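PDB 6V55: adhesion G-protein coupled receptor G6 from Danio rerio, which is a calcium-binding adhesion G-protein-coupled receptor with a large multidomain extracellular region, linked to myelination and probably acting in cell adhesion and signalling. Local coordinates for residues G40-I45 with I108-A114; N119-T123 with S310-S315; F198-D203 with V224-G228. One frame throughout, in Å; residues are numbered along the deposited sequence.

Interaction 1: residues G40-I45 with I108-A114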
ATOM      1  N   GLY A  40      21.697  11.761   0.121  1.00 51.63           N
ATOM      2  CA  GLY A  40      22.291  11.535  -1.188  1.00 53.11           C
ATOM      3  C   GLY A  40      21.832  10.270  -1.886  1.00 54.51           C
ATOM      4  O   GLY A  40      22.478   9.795  -2.827  1.00 52.89           O
ATOM      5  N   PHE A  41      20.711   9.712  -1.432  1.00 54.37           N
ATOM      6  CA  PHE A  41      20.241   8.415  -1.895  1.00 47.42           C
ATOM      7  C   PHE A  41      18.790   8.533  -2.344  1.00 38.25           C
ATOM      8  O   PHE A  41      18.073   9.450  -1.947  1.00 34.81           O
ATOM      9  CB  PHE A  41      20.401   7.353  -0.792  1.00 47.35           C
ATOM     10  CG  PHE A  41      21.839   7.018  -0.485  1.00 50.47           C
ATOM     11  CD1 PHE A  41      22.565   7.752   0.451  1.00 53.53           C
ATOM     12  CD2 PHE A  41      22.464   5.964  -1.134  1.00 52.67           C
ATOM     13  CE1 PHE A  41      23.896   7.444   0.719  1.00 56.95           C
ATOM     14  CE2 PHE A  41      23.796   5.650  -0.897  1.00 54.99           C
ATOM     15  CZ  PHE A  41      24.513   6.384   0.039  1.00 57.63           C
ATOM     16  N   ILE A  42      18.374   7.629  -3.226  1.00 36.41           N
ATOM     17  CA  ILE A  42      16.967   7.478  -3.576  1.00 35.81           C
ATOM     18  C   ILE A  42      16.534   6.056  -3.209  1.00 37.19           C
ATOM     19  O   ILE A  42      17.358   5.197  -2.904  1.00 42.55           O
ATOM     20  CB  ILE A  42      16.682   7.782  -5.063  1.00 32.16           C
ATOM     21  CG1 ILE A  42      17.393   6.788  -5.982  1.00 33.96           C
ATOM     22  CG2 ILE A  42      17.076   9.193  -5.411  1.00 27.12           C
ATOM     23  CD1 ILE A  42      16.823   6.773  -7.392  1.00 35.29           C
ATOM     24  N   VAL A  43      15.226   5.815  -3.222  1.00 32.01           N
ATOM     25  CA  VAL A  43      14.674   4.518  -2.841  1.00 30.88           C
ATOM     26  C   VAL A  43      14.117   3.832  -4.086  1.00 32.07           C
ATOM     27  O   VAL A  43      13.336   4.427  -4.841  1.00 39.04           O
ATOM     28  CB  VAL A  43      13.588   4.660  -1.759  1.00 26.16           C
ATOM     29  CG1 VAL A  43      13.051   3.297  -1.375  1.00 21.91           C
ATOM     30  CG2 VAL A  43      14.126   5.398  -0.533  1.00 26.82           C
ATOM     31  N   GLN A  44      14.527   2.586  -4.304  1.00 26.99           N
ATOM     32  CA  GLN A  44      13.990   1.749  -5.364  1.00 31.37           C
ATOM     33  C   GLN A  44      13.223   0.589  -4.748  1.00 32.53           C
ATOM     34  O   GLN A  44      13.792  -0.180  -3.963  1.00 32.48           O
ATOM     35  CB  GLN A  44      15.115   1.211  -6.228  1.00 37.40           C
ATOM     36  CG  GLN A  44      14.618   0.546  -7.456  1.00 47.05           C
ATOM     37  CD  GLN A  44      15.706  -0.196  -8.180  1.00 56.91           C
ATOM     38  OE1 GLN A  44      16.489  -0.938  -7.576  1.00 58.49           O
ATOM     39  NE2 GLN A  44      15.799   0.043  -9.481  1.00 63.66           N
ATOM     40  N   ILE A  45      11.944   0.447  -5.095  1.00 29.79           N
ATOM     41  CA  ILE A  45      11.184  -0.708  -4.652  1.00 24.59           C
ATOM     42  C   ILE A  45      11.028  -1.663  -5.822  1.00 24.26           C
ATOM     43  O   ILE A  45      11.155  -1.298  -6.989  1.00 22.47           O
ATOM     44  CB  ILE A  45       9.804  -0.365  -4.052  1.00 21.61           C
ATOM     45  CG1 ILE A  45       8.841   0.132  -5.135  1.00 25.51           C
ATOM     46  CG2 ILE A  45       9.925   0.622  -2.902  1.00 20.49           C
ATOM     47  CD1 ILE A  45       7.415   0.301  -4.640  1.00 26.76           C
ATOM     48  N   ILE A 108       7.320  -6.880  -1.198  1.00 22.91           N
ATOM     49  CA  ILE A 108       8.063  -5.769  -1.775  1.00 20.65           C
ATOM     50  C   ILE A 108       9.469  -5.754  -1.181  1.00 25.16           C
ATOM     51  O   ILE A 108       9.637  -5.871   0.038  1.00 27.52           O
ATOM     52  CB  ILE A 108       7.337  -4.441  -1.506  1.00 23.14           C
ATOM     53  CG1 ILE A 108       5.960  -4.434  -2.173  1.00 26.74           C
ATOM     54  CG2 ILE A 108       8.157  -3.236  -1.944  1.00 20.55           C
ATOM     55  CD1 ILE A 108       5.170  -3.172  -1.845  1.00 29.12           C
ATOM     56  N   SER A 109      10.476  -5.637  -2.038  1.00 29.50           N
ATOM     57  CA  SER A 109      11.854  -5.430  -1.614  1.00 31.27           C
ATOM     58  C   SER A 109      12.228  -3.972  -1.830  1.00 30.27           C
ATOM     59  O   SER A 109      11.973  -3.421  -2.904  1.00 29.25           O
ATOM     60  CB  SER A 109      12.800  -6.319  -2.411  1.00 35.34           C
ATOM     61  OG  SER A 109      12.893  -5.849  -3.748  1.00 39.65           O
ATOM     62  N   TYR A 110      12.840  -3.352  -0.823  1.00 31.13           N
ATOM     63  CA  TYR A 110      13.320  -1.987  -0.949  1.00 32.77           C
ATOM     64  C   TYR A 110      14.839  -1.945  -0.850  1.00 41.09           C
ATOM     65  O   TYR A 110      15.474  -2.814  -0.248  1.00 47.46           O
ATOM     66  CB  TYR A 110      12.701  -1.065   0.101  1.00 34.89           C
ATOM     67  CG  TYR A 110      13.012  -1.364   1.554  1.00 38.00           C
ATOM     68  CD1 TYR A 110      12.264  -2.304   2.256  1.00 38.18           C
ATOM     69  CD2 TYR A 110      14.009  -0.658   2.242  1.00 41.03           C
ATOM     70  CE1 TYR A 110      12.511  -2.568   3.587  1.00 42.39           C
ATOM     71  CE2 TYR A 110      14.265  -0.915   3.588  1.00 45.31           C
ATOM     72  CZ  TYR A 110      13.508  -1.881   4.253  1.00 47.52           C
ATOM     73  OH  TYR A 110      13.730  -2.168   5.588  1.00 52.37           O
ATOM     74  N   LYS A 111      15.410  -0.897  -1.437  1.00 42.62           N
ATOM     75  CA  LYS A 111      16.842  -0.801  -1.679  1.00 43.24           C
ATOM     76  C   LYS A 111      17.214   0.675  -1.712  1.00 44.27           C
ATOM     77  O   LYS A 111      16.545   1.462  -2.394  1.00 43.15           O
ATOM     78  CB  LYS A 111      17.186  -1.486  -3.007  1.00 43.13           C
ATOM     79  CG  LYS A 111      18.592  -2.002  -3.160  1.00 47.38           C
ATOM     80  CD  LYS A 111      19.000  -1.973  -4.636  1.00 50.08           C
ATOM     81  CE  LYS A 111      19.540  -3.320  -5.127  1.00 48.48           C
ATOM     82  NZ  LYS A 111      19.792  -3.253  -6.595  1.00 48.62           N
ATOM     83  N   GLN A 112      18.245   1.056  -0.951  1.00 44.76           N
ATOM     84  CA  GLN A 112      18.807   2.404  -1.007  1.00 44.31           C
ATOM     85  C   GLN A 112      19.823   2.478  -2.148  1.00 49.01           C
ATOM     86  O   GLN A 112      20.824   1.748  -2.154  1.00 52.50           O
ATOM     87  CB  GLN A 112      19.468   2.779   0.315  1.00 40.47           C
ATOM     88  CG  GLN A 112      18.512   2.928   1.469  1.00 43.40           C
ATOM     89  CD  GLN A 112      19.150   3.637   2.663  1.00 49.84           C
ATOM     90  OE1 GLN A 112      20.287   4.115   2.579  1.00 53.31           O
ATOM     91  NE2 GLN A 112      18.410   3.725   3.776  1.00 49.76           N
ATOM     92  N   VAL A 113      19.556   3.352  -3.115  1.00 44.84           N
ATOM     93  CA  VAL A 113      20.365   3.495  -4.317  1.00 42.90           C
ATOM     94  C   VAL A 113      20.913   4.912  -4.336  1.00 46.54           C
ATOM     95  O   VAL A 113      20.152   5.874  -4.164  1.00 44.91           O
ATOM     96  CB  VAL A 113      19.543   3.199  -5.589  1.00 37.73           C
ATOM     97  CG1 VAL A 113      20.339   3.547  -6.868  1.00 37.91           C
ATOM     98  CG2 VAL A 113      19.095   1.741  -5.611  1.00 30.12           C
ATOM     99  N   ALA A 114      22.232   5.038  -4.507  1.00 49.33           N
ATOM    100  CA  ALA A 114      22.839   6.353  -4.650  1.00 46.66           C
ATOM    101  C   ALA A 114      22.452   6.959  -5.988  1.00 42.81           C
ATOM    102  O   ALA A 114      22.314   6.242  -6.985  1.00 39.50           O
ATOM    103  CB  ALA A 114      24.357   6.253  -4.514  1.00 45.73           C
TER

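Interaction 2: residues N119-T123 with S310-S315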
ATOM      1  N   ASN A 119      24.229  12.680 -12.604  1.00 50.08           N
ATOM      2  CA  ASN A 119      23.246  13.667 -12.182  1.00 47.83           C
ATOM      3  C   ASN A 119      23.850  14.662 -11.214  1.00 51.14           C
ATOM      4  O   ASN A 119      23.112  15.325 -10.484  1.00 58.46           O
ATOM      5  CB  ASN A 119      22.035  12.989 -11.526  1.00 43.16           C
ATOM      6  CG  ASN A 119      21.097  12.365 -12.541  1.00 40.66           C
ATOM      7  OD1 ASN A 119      20.617  13.047 -13.465  1.00 44.00           O
ATOM      8  ND2 ASN A 119      20.840  11.063 -12.391  1.00 30.92           N
ATOM      9  N   GLN A 120      25.175  14.744 -11.143  1.00 48.60           N
ATOM     10  CA  GLN A 120      25.842  15.600 -10.171  1.00 48.54           C
ATOM     11  C   GLN A 120      26.993  16.364 -10.819  1.00 46.07           C
ATOM     12  O   GLN A 120      27.699  15.839 -11.681  1.00 46.54           O
ATOM     13  CB  GLN A 120      26.373  14.779  -8.972  1.00 48.24           C
ATOM     14  CG  GLN A 120      25.303  14.166  -8.080  1.00 49.52           C
ATOM     15  CD  GLN A 120      25.851  13.105  -7.180  1.00 55.02           C
ATOM     16  OE1 GLN A 120      26.602  12.244  -7.626  1.00 57.82           O
ATOM     17  NE2 GLN A 120      25.470  13.140  -5.903  1.00 55.91           N
ATOM     18  N   LYS A 121      27.177  17.602 -10.393  1.00 42.43           N
ATOM     19  CA  LYS A 121      28.334  18.418 -10.727  1.00 43.48           C
ATOM     20  C   LYS A 121      29.194  18.493  -9.469  1.00 41.06           C
ATOM     21  O   LYS A 121      28.740  18.142  -8.377  1.00 37.48           O
ATOM     22  CB  LYS A 121      27.892  19.810 -11.217  1.00 47.30           C
ATOM     23  CG  LYS A 121      27.407  19.848 -12.703  1.00 51.14           C
ATOM     24  CD  LYS A 121      25.926  19.409 -12.905  1.00 49.76           C
ATOM     25  CE  LYS A 121      25.482  19.339 -14.382  1.00 46.35           C
ATOM     26  NZ  LYS A 121      24.309  18.420 -14.578  1.00 42.09           N
ATOM     27  N   VAL A 122      30.462  18.882  -9.609  1.00 41.08           N
ATOM     28  CA  VAL A 122      31.416  18.748  -8.502  1.00 43.27           C
ATOM     29  C   VAL A 122      32.180  20.052  -8.305  1.00 45.96           C
ATOM     30  O   VAL A 122      32.841  20.532  -9.232  1.00 44.52           O
ATOM     31  CB  VAL A 122      32.390  17.568  -8.712  1.00 44.02           C
ATOM     32  CG1 VAL A 122      33.534  17.620  -7.732  1.00 43.02           C
ATOM     33  CG2 VAL A 122      31.678  16.233  -8.505  1.00 40.55           C
ATOM     34  N   THR A 123      32.113  20.610  -7.093  1.00 51.40           N
ATOM     35  CA  THR A 123      32.899  21.796  -6.756  1.00 58.03           C
ATOM     36  C   THR A 123      34.352  21.410  -6.457  1.00 59.50           C
ATOM     37  O   THR A 123      34.604  20.555  -5.604  1.00 61.33           O
ATOM     38  CB  THR A 123      32.263  22.514  -5.562  1.00 55.67           C
ATOM     39  OG1 THR A 123      30.943  22.952  -5.914  1.00 54.97           O
ATOM     40  CG2 THR A 123      33.104  23.722  -5.130  1.00 55.53           C
ATOM     41  N   SER A 310      30.813  18.028  -1.907  1.00 64.39           N
ATOM     42  CA  SER A 310      31.143  18.563  -3.222  1.00 62.41           C
ATOM     43  C   SER A 310      30.322  17.896  -4.330  1.00 62.03           C
ATOM     44  O   SER A 310      30.831  17.664  -5.426  1.00 64.54           O
ATOM     45  CB  SER A 310      32.637  18.408  -3.513  1.00 58.21           C
ATOM     46  OG  SER A 310      33.419  18.604  -2.346  1.00 54.25           O
ATOM     47  N   THR A 311      29.051  17.548  -4.079  1.00 58.18           N
ATOM     48  CA  THR A 311      28.144  17.116  -5.146  1.00 58.29           C
ATOM     49  C   THR A 311      26.865  17.943  -5.124  1.00 56.95           C
ATOM     50  O   THR A 311      26.202  18.030  -4.086  1.00 61.72           O
ATOM     51  CB  THR A 311      27.757  15.623  -5.057  1.00 61.86           C
ATOM     52  OG1 THR A 311      26.828  15.415  -3.975  1.00 67.12           O
ATOM     53  CG2 THR A 311      28.973  14.698  -4.928  1.00 58.89           C
ATOM     54  N   GLN A 312      26.498  18.509  -6.277  1.00 55.38           N
ATOM     55  CA  GLN A 312      25.266  19.258  -6.482  1.00 55.83           C
ATOM     56  C   GLN A 312      24.342  18.490  -7.435  1.00 57.57           C
ATOM     57  O   GLN A 312      24.525  17.305  -7.674  1.00 58.37           O
ATOM     58  CB  GLN A 312      25.590  20.656  -6.998  1.00 58.10           C
ATOM     59  CG  GLN A 312      25.849  21.669  -5.909  1.00 63.17           C
ATOM     60  CD  GLN A 312      25.779  23.089  -6.434  1.00 71.30           C
ATOM     61  OE1 GLN A 312      26.428  23.993  -5.903  1.00 76.42           O
ATOM     62  NE2 GLN A 312      25.001  23.293  -7.500  1.00 71.79           N
ATOM     63  N   THR A 313      23.300  19.154  -7.933  1.00 59.80           N
ATOM     64  CA  THR A 313      22.375  18.571  -8.905  1.00 61.10           C
ATOM     65  C   THR A 313      21.956  19.705  -9.840  1.00 61.72           C
ATOM     66  O   THR A 313      22.001  20.882  -9.455  1.00 59.70           O
ATOM     67  CB  THR A 313      21.143  17.899  -8.225  1.00 60.55           C
ATOM     68  OG1 THR A 313      21.513  17.295  -6.975  1.00 58.60           O
ATOM     69  CG2 THR A 313      20.511  16.807  -9.105  1.00 56.52           C
ATOM     70  N   ASP A 314      21.571  19.348 -11.073  1.00 62.89           N
ATOM     71  CA  ASP A 314      21.285  20.311 -12.133  1.00 65.48           C
ATOM     72  C   ASP A 314      20.566  19.602 -13.275  1.00 68.27           C
ATOM     73  O   ASP A 314      20.788  18.407 -13.511  1.00 70.88           O
ATOM     74  CB  ASP A 314      22.582  20.954 -12.658  1.00 65.14           C
ATOM     75  CG  ASP A 314      22.374  22.323 -13.278  1.00 65.19           C
ATOM     76  OD1 ASP A 314      21.525  22.462 -14.186  1.00 63.20           O
ATOM     77  OD2 ASP A 314      23.089  23.264 -12.859  1.00 66.50           O
ATOM     78  N   SER A 315      19.697  20.355 -13.965  1.00 65.21           N
ATOM     79  CA  SER A 315      19.179  20.050 -15.323  1.00 61.52           C
ATOM     80  C   SER A 315      18.413  18.726 -15.514  1.00 59.00           C
ATOM     81  O   SER A 315      18.080  18.019 -14.561  1.00 58.69           O
ATOM     82  CB  SER A 315      20.330  20.090 -16.353  1.00 59.32           C
ATOM     83  OG  SER A 315      21.280  21.115 -16.089  1.00 55.28           O
TER
HETATM   84  O   HOH W   1      20.787  15.376 -14.874  1.00 28.33           O

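Interaction 3: residues F198-D203 with V224-G228. Unlike the reference sequence in segment 198-203: Phe198 (reference Leu). Unlike the reference sequence in segment 224-228: Glu227 (reference Gly).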
ATOM      1  N   PHE A 198      43.274  27.017 -29.458  1.00 62.41           N
ATOM      2  CA  PHE A 198      41.988  26.359 -29.658  1.00 60.83           C
ATOM      3  C   PHE A 198      41.024  26.552 -28.493  1.00 58.25           C
ATOM      4  O   PHE A 198      39.845  26.203 -28.635  1.00 55.67           O
ATOM      5  CB  PHE A 198      42.169  24.847 -29.903  1.00 59.46           C
ATOM      6  CG  PHE A 198      43.284  24.485 -30.871  1.00 59.92           C
ATOM      7  CD1 PHE A 198      43.447  25.147 -32.093  1.00 57.39           C
ATOM      8  CD2 PHE A 198      44.142  23.428 -30.575  1.00 59.03           C
ATOM      9  CE1 PHE A 198      44.465  24.797 -32.954  1.00 53.81           C
ATOM     10  CE2 PHE A 198      45.155  23.066 -31.451  1.00 56.03           C
ATOM     11  CZ  PHE A 198      45.311  23.754 -32.631  1.00 55.08           C
ATOM     12  N   LEU A 199      41.500  27.084 -27.361  1.00 58.42           N
ATOM     13  CA  LEU A 199      40.710  27.423 -26.179  1.00 60.31           C
ATOM     14  C   LEU A 199      41.586  28.266 -25.263  1.00 65.30           C
ATOM     15  O   LEU A 199      42.800  28.079 -25.231  1.00 71.42           O
ATOM     16  CB  LEU A 199      40.230  26.191 -25.396  1.00 63.22           C
ATOM     17  CG  LEU A 199      41.107  25.345 -24.471  1.00 66.65           C
ATOM     18  CD1 LEU A 199      41.230  25.919 -23.040  1.00 62.40           C
ATOM     19  CD2 LEU A 199      40.596  23.933 -24.462  1.00 69.75           C
ATOM     20  N   THR A 200      40.968  29.159 -24.480  1.00 63.57           N
ATOM     21  CA  THR A 200      41.687  29.795 -23.371  1.00 60.85           C
ATOM     22  C   THR A 200      40.708  30.170 -22.263  1.00 56.91           C
ATOM     23  O   THR A 200      39.493  29.948 -22.366  1.00 53.81           O
ATOM     24  CB  THR A 200      42.465  31.042 -23.791  1.00 62.71           C
ATOM     25  OG1 THR A 200      43.118  31.585 -22.634  1.00 64.80           O
ATOM     26  CG2 THR A 200      41.498  32.082 -24.359  1.00 61.11           C
ATOM     27  N   SER A 201      41.257  30.795 -21.200  1.00 55.47           N
ATOM     28  CA  SER A 201      40.583  31.098 -19.934  1.00 54.65           C
ATOM     29  C   SER A 201      39.530  32.198 -20.044  1.00 66.89           C
ATOM     30  O   SER A 201      38.932  32.544 -19.023  1.00 71.51           O
ATOM     31  CB  SER A 201      41.582  31.548 -18.864  1.00 49.20           C
ATOM     32  OG  SER A 201      42.823  30.894 -18.929  1.00 45.58           O
ATOM     33  N   SER A 202      39.328  32.808 -21.220  1.00 71.66           N
ATOM     34  CA  SER A 202      38.152  33.641 -21.448  1.00 66.88           C
ATOM     35  C   SER A 202      36.900  32.793 -21.586  1.00 61.81           C
ATOM     36  O   SER A 202      35.793  33.323 -21.447  1.00 61.37           O
ATOM     37  CB  SER A 202      38.328  34.503 -22.705  1.00 66.65           C
ATOM     38  OG  SER A 202      39.560  35.206 -22.699  1.00 67.37           O
ATOM     39  N   ASP A 203      37.057  31.503 -21.868  1.00 55.70           N
ATOM     40  CA  ASP A 203      35.963  30.538 -21.807  1.00 61.31           C
ATOM     41  C   ASP A 203      35.953  29.743 -20.489  1.00 57.41           C
ATOM     42  O   ASP A 203      35.817  28.519 -20.507  1.00 54.82           O
ATOM     43  CB  ASP A 203      36.041  29.615 -23.020  1.00 67.38           C
ATOM     44  CG  ASP A 203      34.663  29.192 -23.529  1.00 70.11           C
ATOM     45  OD1 ASP A 203      33.845  28.700 -22.719  1.00 64.27           O
ATOM     46  OD2 ASP A 203      34.403  29.352 -24.747  1.00 74.69           O
ATOM     47  N   VAL A 224      42.154  18.663 -29.807  1.00 41.62           N
ATOM     48  CA  VAL A 224      41.221  19.421 -28.971  1.00 39.99           C
ATOM     49  C   VAL A 224      39.853  19.364 -29.643  1.00 43.88           C
ATOM     50  O   VAL A 224      39.735  19.662 -30.839  1.00 43.28           O
ATOM     51  CB  VAL A 224      41.669  20.883 -28.774  1.00 36.35           C
ATOM     52  CG1 VAL A 224      40.624  21.675 -28.012  1.00 34.84           C
ATOM     53  CG2 VAL A 224      42.972  20.951 -28.011  1.00 38.10           C
ATOM     54  N   TYR A 225      38.831  18.963 -28.891  1.00 46.80           N
ATOM     55  CA  TYR A 225      37.445  19.075 -29.325  1.00 54.09           C
ATOM     56  C   TYR A 225      36.731  20.082 -28.422  1.00 53.78           C
ATOM     57  O   TYR A 225      36.636  19.875 -27.206  1.00 52.07           O
ATOM     58  CB  TYR A 225      36.769  17.706 -29.302  1.00 61.63           C
ATOM     59  CG  TYR A 225      35.532  17.588 -30.152  1.00 72.42           C
ATOM     60  CD1 TYR A 225      34.292  18.030 -29.672  1.00 78.36           C
ATOM     61  CD2 TYR A 225      35.593  17.019 -31.428  1.00 77.18           C
ATOM     62  CE1 TYR A 225      33.148  17.926 -30.440  1.00 83.56           C
ATOM     63  CE2 TYR A 225      34.450  16.898 -32.209  1.00 82.91           C
ATOM     64  CZ  TYR A 225      33.230  17.357 -31.705  1.00 86.63           C
ATOM     65  OH  TYR A 225      32.082  17.255 -32.459  1.00 87.96           O
ATOM     66  N   PHE A 226      36.236  21.167 -29.026  1.00 54.35           N
ATOM     67  CA  PHE A 226      35.579  22.270 -28.329  1.00 53.06           C
ATOM     68  C   PHE A 226      34.694  22.983 -29.343  1.00 56.67           C
ATOM     69  O   PHE A 226      35.170  23.330 -30.431  1.00 58.91           O
ATOM     70  CB  PHE A 226      36.609  23.235 -27.756  1.00 51.28           C
ATOM     71  CG  PHE A 226      36.092  24.184 -26.697  1.00 53.27           C
ATOM     72  CD1 PHE A 226      36.960  25.116 -26.187  1.00 56.14           C
ATOM     73  CD2 PHE A 226      34.796  24.150 -26.170  1.00 56.75           C
ATOM     74  CE1 PHE A 226      36.593  26.014 -25.212  1.00 60.46           C
ATOM     75  CE2 PHE A 226      34.398  25.036 -25.173  1.00 60.36           C
ATOM     76  CZ  PHE A 226      35.329  25.992 -24.687  1.00 61.34           C
ATOM     77  N   GLU A 227      33.422  23.196 -28.964  1.00 57.76           N
ATOM     78  CA  GLU A 227      32.415  23.938 -29.729  1.00 58.79           C
ATOM     79  C   GLU A 227      32.174  23.330 -31.118  1.00 54.21           C
ATOM     80  O   GLU A 227      32.036  24.055 -32.103  1.00 59.01           O
ATOM     81  CB  GLU A 227      32.780  25.427 -29.817  1.00 63.68           C
ATOM     82  CG  GLU A 227      32.486  26.181 -28.510  1.00 70.26           C
ATOM     83  CD  GLU A 227      32.766  27.680 -28.587  1.00 76.61           C
ATOM     84  OE1 GLU A 227      32.905  28.319 -27.512  1.00 78.46           O
ATOM     85  OE2 GLU A 227      32.850  28.209 -29.721  1.00 77.02           O
ATOM     86  N   GLY A 228      32.127  21.991 -31.202  1.00 48.85           N
ATOM     87  CA  GLY A 228      31.785  21.293 -32.432  1.00 55.47           C
ATOM     88  C   GLY A 228      32.923  21.077 -33.406  1.00 64.81           C
ATOM     89  O   GLY A 228      32.791  20.242 -34.318  1.00 65.46           O
TER

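Interaction 1: residues G40-I45 with I108-A114
Phe41 brings CD2 and CE2 of its ring up against Ala114, with CE2 3.7 Å from the methyl CB of Ala114 and CD2 close to that residue's N and CA. CG of Phe41 stands anti to the carbonyl carbon (chi1 -68°), which brings the ring to the end of strand 108-114. A residue as small as Ala114 suits this place, because its methyl lets the ring lie close to the main chain.

From here strands 41-45 and 108-114 run antiparallel, their short axes 141° apart. Ile42 and Val113 form a hydrogen-bonded pair: Ile42 N donates to Val113 O at 2.7 Å, and Val113 N returns a bond to Ile42 O at 2.9 Å, both close to straight. Further on, Gln44 N reaches Lys111 O at 3.0 Å.

Side chains alternate between the two faces. Ile42, Gln44, Lys111 and Val113 share one of them. There Val113 CG2 rests 4.1 Å from Gln44 CB, while Gln44 and Lys111 lie side by side and point the same way, their long aliphatic parts suited to a surface that is partly open to solvent. Gln44 also touches a sugar of the glycan near Asn85. Val43, Gln112, Ile45 and Tyr110 start from the opposite face, where Gln112 touches Ala37 and Pro38. Ile45 CB meets Ile108 CG2 at 3.9 Å; Val43, Ile45 and Ile108 are buried aliphatic side chains suited to packing against Met91 and Val93 of strand 90-96.

Strand 83-85 extends the sheet beyond 41-51, and strand 13-17 does so beyond 105-114. The face of Val43 and Ile45 packs on strand 90-96 of the second sheet, as in the two-sheet beta sandwich of CUB domains.

Interaction 2: residues N119-T123 with S310-S315
An edge of the pentraxin-like beta sandwich is lined here by an extended, irregular segment, 310-315, which runs roughly antiparallel to 119-123 as that chain enters strand 122-123. At the centre Gln312 N donates to Lys121 O at 3.1 Å; the bond is fairly straight at hydrogen (167°), though the donor is tilted 27° from the carbonyl plane. The same Lys121 O receives a CA-H...O contact from Thr311 CA at 3.4 Å. On one flank of this bond Val122 CA approaches Ser310 O at 3.3 Å, and on the other Gln120 CA lies 3.3 Å from Gln312 O.

Side chains add to it unequally. The Lys121 chain bends at chi2 (82°) and crosses Asp314 at about a right angle, bringing NZ within 3.6 Å of Asp314 CB. A long flexible lysine suits this place, since its CD and CE pack on Asp314 CB while its charged end makes a cation-pi contact with Tyr271; Asp314 OD1 is 4.9 Å from NZ. Thr313 CG2 packs against the carbonyl oxygen of Asn119. A water joins Asn119 OD1 to Asp314 O, the second bond being weak.

Backbone contacts and the aliphatic part of Lys121 thus make the join; the lysine's attraction to Asp314 is probably weak at this distance, and no charge pair closes across it.

Interaction 3: residues F198-D203 with V224-G228
Val224 opens the contact against the loop 198-203. Its CG2 meets the Phe198 ring at the edge, 3.8 Å from CD2, while its CG1 lies between Phe198 CB (4.0 Å) and Leu199 CD2 (4.2 Å). The compact branched side chain suits a buried strand position between these two apolar groups. Phe198, which differs from the reference sequence, also stacks on Phe231 of the adjacent strand 229-234.

Phe226, next but one along the strand, again faces the loop. With CG anti to the backbone N (chi1 -163°), its ring extends between Leu199 and Asp203, and a long flat ring suits the place because it can span the distance from one to the other. The side chains of Leu199 and Phe226 cross at about a right angle, and Leu199 CB comes in at the ring edge, 3.5 Å from Phe226 CD1. The far end, CZ, lies 3.5 Å from Asp203 CG; carboxylate and ring planes are 56° apart. A serine in place of Phe226 would probably leave Leu199 CB without its ring partner and open a gap beside the Asp203 carboxylate.

Glu227, another departure from the reference sequence, follows where the chain leaves the strand. Its OE1 stands 3.3 Å from Asp203 OD2, two like charges meeting from opposite directions with their carboxylate planes 59° apart. Both oxygens form salt bridges to Lys209 of strand 209-216, a long cationic side chain able to serve the two acids.

Apolar contact thus covers one end of the interface and an acid pair the other; the shared lysine is likely to offset much of the repulsion, making closeness of the two acids tolerable.

In the fold
The three contacts follow one another outward through the N-terminal part of the receptor, about 16, 33 and 53 Å from the centre of the chain. Interaction 1 belongs to the CUB domain; interactions 2 and 3 belong to the pentraxin-like domain. Strand 105-114 is followed directly by strand 122-123, so interactions 1 and 2 flank the passage between the domains, their centres 20 Å and their nearest atoms about 5 Å apart. Interaction 3, 22 Å from interaction 2 between centres, involves the same six-stranded sheet, through strand 221-226. The side chains of Gln44 in interaction 1 and Asn119 in interaction 2 lie about 4 and 7 Å from bound N-acetylglucosamine.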